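Local structure of hypoxanthine phosphoribosyltransferase (Bacillus anthracis, 4QYI) at residues A[60-72]-A[80-92]. The protein probably catalyses the transfer of a phosphoribosyl group from PRPP to hypoxanthine or guanine, salvaging purine bases as nucleotides. Numbering follows the deposited sequence.
Sequences NDVTIDFISASSY and GKVKLLKDIDVNI
Asp65 OD2 takes two backbone N-H groups from the loop that follows strand 82-84: Asp89 N reaches its syn lone pair at 2.7 Å, while Val90 N arrives nearly along the C-O axis at 3.0 Å. With CG anti to the backbone N (chi1 -161°), the carboxylate extends toward that loop, and Val90 CG2 packs on Asp65 CB. Asp65 OD1 accepts Phe66 N from above the carboxylate plane, and water 1 joins it to Phe66 O and Lys86 NZ. The Lys86 chain folds back twice, so that NZ also donates to Asp87 O and forms a salt bridge with Asp89 OD1. Basic side chains of a neighbouring subunit pair with Asp65 OD1 and Asp89 OD2; together these charges probably ease the 3.8 Å approach of those two oxygens. Farther along, Ser70 and Lys83 form a reciprocal hydrogen-bonded pair. Leu85 CD1 lies 3.6 Å from Ser70 CB, whereas Ala69 CB meets Val82 CG2 on the face covered by helix 108-118. Tyr72 CZ rests 3.5 Å from Lys83 CB, with Lys81 O at the ring edge. Ser68 O accepts Leu85 N and Lys86 N, both approaching from one side of its carbonyl plane: a classic beta bulge where strand 82-84, outermost in this chain, runs antiparallel to strand 62-71, a hairpin-like region probably corresponding to the family's flexible active-site loop.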
loop_
_atom_site.group_PDB
_atom_site.type_symbol
_atom_site.label_atom_id
_atom_site.label_comp_id
_atom_site.label_asym_id
_atom_site.label_seq_id
_atom_site.Cartn_x
_atom_site.Cartn_y
_atom_site.Cartn_z
ATOM N N ASN A 60 -4.462 7.032 -17.159
ATOM C CA ASN A 60 -4.097 5.906 -18.006
ATOM C C ASN A 60 -4.493 4.594 -17.326
ATOM O O ASN A 60 -4.736 4.555 -16.106
ATOM C CB ASN A 60 -2.579 5.822 -18.209
ATOM C CG ASN A 60 -1.977 7.074 -18.821
ATOM O OD1 ASN A 60 -2.099 8.159 -18.261
ATOM N ND2 ASN A 60 -1.242 6.914 -19.922
ATOM N N ASP A 61 -4.563 3.516 -18.114
ATOM C CA ASP A 61 -4.796 2.178 -17.547
ATOM C C ASP A 61 -3.568 1.845 -16.736
ATOM O O ASP A 61 -2.483 1.734 -17.285
ATOM C CB ASP A 61 -4.917 1.043 -18.591
ATOM C CG ASP A 61 -6.320 0.898 -19.142
ATOM O OD1 ASP A 61 -7.242 1.576 -18.635
ATOM O OD2 ASP A 61 -6.503 0.086 -20.076
ATOM N N VAL A 62 -3.742 1.619 -15.447
ATOM C CA VAL A 62 -2.626 1.291 -14.586
ATOM C C VAL A 62 -2.733 -0.097 -13.963
ATOM O O VAL A 62 -3.790 -0.491 -13.478
ATOM C CB VAL A 62 -2.518 2.336 -13.447
ATOM C CG1 VAL A 62 -1.531 1.903 -12.379
ATOM C CG2 VAL A 62 -2.129 3.716 -13.987
ATOM N N THR A 63 -1.617 -0.815 -13.963
ATOM C CA THR A 63 -1.493 -2.109 -13.280
ATOM C C THR A 63 -0.520 -1.832 -12.147
ATOM O O THR A 63 0.511 -1.202 -12.359
ATOM C CB THR A 63 -0.910 -3.204 -14.176
ATOM O OG1 THR A 63 -1.859 -3.526 -15.172
ATOM C CG2 THR A 63 -0.597 -4.501 -13.379
ATOM N N ILE A 64 -0.846 -2.221 -10.925
ATOM C CA ILE A 64 0.116 -1.968 -9.855
ATOM C C ILE A 64 0.580 -3.276 -9.228
ATOM O O ILE A 64 -0.170 -4.223 -9.137
ATOM C CB ILE A 64 -0.363 -0.927 -8.809
ATOM C CG1 ILE A 64 0.751 -0.649 -7.780
ATOM C CG2 ILE A 64 -1.608 -1.397 -8.100
ATOM C CD1 ILE A 64 0.560 0.623 -6.980
ATOM N N ASP A 65 1.834 -3.315 -8.805
ATOM C CA ASP A 65 2.364 -4.487 -8.118
ATOM C C ASP A 65 3.382 -3.940 -7.114
ATOM O O ASP A 65 3.703 -2.732 -7.106
ATOM C CB ASP A 65 2.998 -5.484 -9.099
ATOM C CG ASP A 65 3.154 -6.905 -8.509
ATOM O OD1 ASP A 65 2.787 -7.143 -7.331
ATOM O OD2 ASP A 65 3.622 -7.804 -9.244
ATOM N N PHE A 66 3.872 -4.830 -6.261
ATOM C CA PHE A 66 4.800 -4.459 -5.221
ATOM C C PHE A 66 6.062 -5.313 -5.211
ATOM O O PHE A 66 6.060 -6.472 -5.626
ATOM C CB PHE A 66 4.118 -4.618 -3.867
ATOM C CG PHE A 66 2.891 -3.792 -3.709
ATOM C CD1 PHE A 66 3.000 -2.450 -3.380
ATOM C CD2 PHE A 66 1.639 -4.339 -3.885
ATOM C CE1 PHE A 66 1.882 -1.663 -3.241
ATOM C CE2 PHE A 66 0.502 -3.552 -3.745
ATOM C CZ PHE A 66 0.627 -2.215 -3.427
ATOM N N ILE A 67 7.136 -4.713 -4.727
ATOM C CA ILE A 67 8.387 -5.413 -4.559
ATOM C C ILE A 67 8.893 -5.099 -3.164
ATOM O O ILE A 67 8.681 -4.000 -2.646
ATOM C CB ILE A 67 9.425 -5.051 -5.648
ATOM C CG1 ILE A 67 10.640 -5.967 -5.553
ATOM C CG2 ILE A 67 9.870 -3.604 -5.530
ATOM C CD1 ILE A 67 11.547 -5.932 -6.773
ATOM N N SER A 68 9.531 -6.085 -2.546
ATOM C CA SER A 68 10.099 -5.930 -1.231
ATOM C C SER A 68 11.552 -6.410 -1.264
ATOM O O SER A 68 11.842 -7.500 -1.757
ATOM C CB SER A 68 9.282 -6.658 -0.182
ATOM O OG SER A 68 9.925 -6.530 1.056
ATOM N N ALA A 69 12.456 -5.578 -0.757
ATOM C CA ALA A 69 13.878 -5.900 -0.735
ATOM C C ALA A 69 14.441 -5.553 0.615
ATOM O O ALA A 69 14.025 -4.562 1.207
ATOM C CB ALA A 69 14.593 -5.096 -1.799
ATOM N N SER A 70 15.354 -6.361 1.133
ATOM C CA SER A 70 15.962 -6.025 2.420
ATOM C C SER A 70 17.475 -5.954 2.317
ATOM O O SER A 70 18.113 -6.525 1.413
ATOM C CB SER A 70 15.546 -7.009 3.521
ATOM O OG SER A 70 15.998 -8.314 3.250
ATOM N N SER A 71 18.062 -5.279 3.284
ATOM C CA SER A 71 19.496 -5.109 3.317
ATOM C C SER A 71 20.262 -6.320 3.794
ATOM O O SER A 71 19.768 -7.119 4.595
ATOM C CB SER A 71 19.842 -3.944 4.244
ATOM O OG SER A 71 21.230 -3.922 4.457
ATOM N N TYR A 72 21.481 -6.452 3.281
ATOM C CA TYR A 72 22.389 -7.505 3.697
ATOM C C TYR A 72 23.341 -6.955 4.769
ATOM O O TYR A 72 24.167 -7.691 5.277
ATOM C CB TYR A 72 23.222 -8.044 2.528
ATOM C CG TYR A 72 22.535 -9.003 1.580
ATOM C CD1 TYR A 72 22.357 -10.334 1.929
ATOM C CD2 TYR A 72 22.119 -8.596 0.311
ATOM C CE1 TYR A 72 21.754 -11.224 1.055
ATOM C CE2 TYR A 72 21.531 -9.481 -0.568
ATOM C CZ TYR A 72 21.346 -10.787 -0.198
ATOM O OH TYR A 72 20.740 -11.655 -1.088
ATOM N N GLY A 80 24.601 -1.400 -2.534
ATOM C CA GLY A 80 23.176 -1.463 -2.903
ATOM C C GLY A 80 22.602 -2.853 -3.047
ATOM O O GLY A 80 21.386 -3.031 -3.310
ATOM N N LYS A 81 23.472 -3.838 -2.866
ATOM C CA LYS A 81 23.070 -5.208 -2.966
ATOM C C LYS A 81 22.002 -5.435 -1.921
ATOM O O LYS A 81 22.238 -5.221 -0.729
ATOM C CB LYS A 81 24.273 -6.133 -2.696
ATOM C CG LYS A 81 24.016 -7.602 -2.939
ATOM C CD LYS A 81 24.929 -8.559 -2.157
ATOM C CE LYS A 81 26.434 -8.328 -2.174
ATOM N NZ LYS A 81 27.119 -9.209 -1.173
ATOM N N VAL A 82 20.835 -5.862 -2.377
ATOM C CA VAL A 82 19.740 -6.180 -1.485
ATOM C C VAL A 82 19.188 -7.534 -1.831
ATOM O O VAL A 82 19.338 -8.025 -2.942
ATOM C CB VAL A 82 18.574 -5.182 -1.540
ATOM C CG1 VAL A 82 18.949 -3.873 -0.865
ATOM C CG2 VAL A 82 18.078 -4.987 -2.975
ATOM N N LYS A 83 18.540 -8.136 -0.847
ATOM C CA LYS A 83 17.927 -9.438 -0.971
ATOM C C LYS A 83 16.481 -9.226 -1.393
ATOM O O LYS A 83 15.755 -8.472 -0.732
ATOM C CB LYS A 83 17.989 -10.127 0.403
ATOM C CG LYS A 83 17.282 -11.459 0.525
ATOM C CD LYS A 83 17.352 -11.971 1.951
ATOM C CE LYS A 83 16.290 -13.009 2.295
ATOM N NZ LYS A 83 16.125 -14.183 1.423
ATOM N N LEU A 84 16.061 -9.821 -2.515
ATOM C CA LEU A 84 14.661 -9.705 -2.901
ATOM C C LEU A 84 13.833 -10.565 -1.982
ATOM O O LEU A 84 13.998 -11.782 -1.949
ATOM C CB LEU A 84 14.397 -10.175 -4.325
ATOM C CG LEU A 84 15.116 -9.373 -5.385
ATOM C CD1 LEU A 84 14.646 -9.838 -6.770
ATOM C CD2 LEU A 84 14.805 -7.915 -5.148
ATOM N N LEU A 85 12.957 -9.944 -1.218
ATOM C CA LEU A 85 12.068 -10.685 -0.330
ATOM C C LEU A 85 10.788 -11.056 -1.029
ATOM O O LEU A 85 10.207 -12.092 -0.739
ATOM C CB LEU A 85 11.699 -9.853 0.904
ATOM C CG LEU A 85 12.843 -9.512 1.852
ATOM C CD1 LEU A 85 12.352 -8.629 3.008
ATOM C CD2 LEU A 85 13.452 -10.792 2.384
ATOM N N LYS A 86 10.325 -10.181 -1.915
ATOM C CA LYS A 86 9.122 -10.428 -2.687
ATOM C C LYS A 86 9.359 -9.828 -4.048
ATOM O O LYS A 86 9.523 -8.619 -4.193
ATOM C CB LYS A 86 7.874 -9.789 -2.042
ATOM C CG LYS A 86 6.570 -9.984 -2.842
ATOM C CD LYS A 86 6.128 -11.445 -2.868
ATOM C CE LYS A 86 4.826 -11.647 -3.653
ATOM N NZ LYS A 86 4.939 -11.423 -5.142
ATOM N N ASP A 87 9.342 -10.692 -5.055
ATOM C CA ASP A 87 9.546 -10.298 -6.414
ATOM C C ASP A 87 8.174 -9.975 -7.034
ATOM O O ASP A 87 7.141 -10.250 -6.445
ATOM C CB ASP A 87 10.180 -11.469 -7.152
ATOM C CG ASP A 87 10.893 -11.066 -8.428
ATOM O OD1 ASP A 87 10.874 -9.874 -8.802
ATOM O OD2 ASP A 87 11.573 -11.954 -9.007
ATOM N N ILE A 88 8.164 -9.398 -8.217
ATOM C CA ILE A 88 6.893 -9.059 -8.826
ATOM C C ILE A 88 6.163 -10.269 -9.403
ATOM O O ILE A 88 6.780 -11.239 -9.853
ATOM C CB ILE A 88 7.056 -7.987 -9.908
ATOM C CG1 ILE A 88 8.017 -8.446 -10.998
ATOM C CG2 ILE A 88 7.568 -6.686 -9.298
ATOM C CD1 ILE A 88 7.964 -7.545 -12.224
ATOM N N ASP A 89 4.844 -10.168 -9.421
ATOM C CA ASP A 89 3.984 -11.180 -9.988
ATOM C C ASP A 89 3.556 -10.815 -11.395
ATOM O O ASP A 89 3.303 -11.689 -12.189
ATOM C CB ASP A 89 2.685 -11.256 -9.191
ATOM C CG ASP A 89 2.922 -11.583 -7.754
ATOM O OD1 ASP A 89 3.611 -12.578 -7.513
ATOM O OD2 ASP A 89 2.411 -10.852 -6.878
ATOM N N VAL A 90 3.429 -9.529 -11.685
ATOM C CA VAL A 90 2.926 -9.104 -12.993
ATOM C C VAL A 90 3.955 -9.147 -14.085
ATOM O O VAL A 90 5.161 -9.105 -13.847
ATOM C CB VAL A 90 2.350 -7.686 -12.956
ATOM C CG1 VAL A 90 1.152 -7.630 -12.031
ATOM C CG2 VAL A 90 3.416 -6.667 -12.536
ATOM N N ASN A 91 3.454 -9.248 -15.306
ATOM C CA ASN A 91 4.287 -9.251 -16.481
ATOM C C ASN A 91 4.672 -7.838 -16.902
ATOM O O ASN A 91 3.806 -7.044 -17.238
ATOM C CB ASN A 91 3.509 -9.889 -17.636
ATOM C CG ASN A 91 4.282 -9.873 -18.932
ATOM O OD1 ASN A 91 5.508 -9.777 -18.942
ATOM N ND2 ASN A 91 3.557 -9.889 -20.035
ATOM N N ILE A 92 5.956 -7.494 -16.873
ATOM C CA ILE A 92 6.374 -6.172 -17.334
ATOM C C ILE A 92 7.135 -6.230 -18.668
ATOM O O ILE A 92 7.623 -5.211 -19.155
ATOM C CB ILE A 92 7.245 -5.439 -16.329
ATOM C CG1 ILE A 92 8.547 -6.208 -16.062
ATOM C CG2 ILE A 92 6.472 -5.204 -15.039
ATOM C CD1 ILE A 92 9.488 -5.470 -15.137
HETATM O O HOH W 1 4.034 -8.524 -5.383
#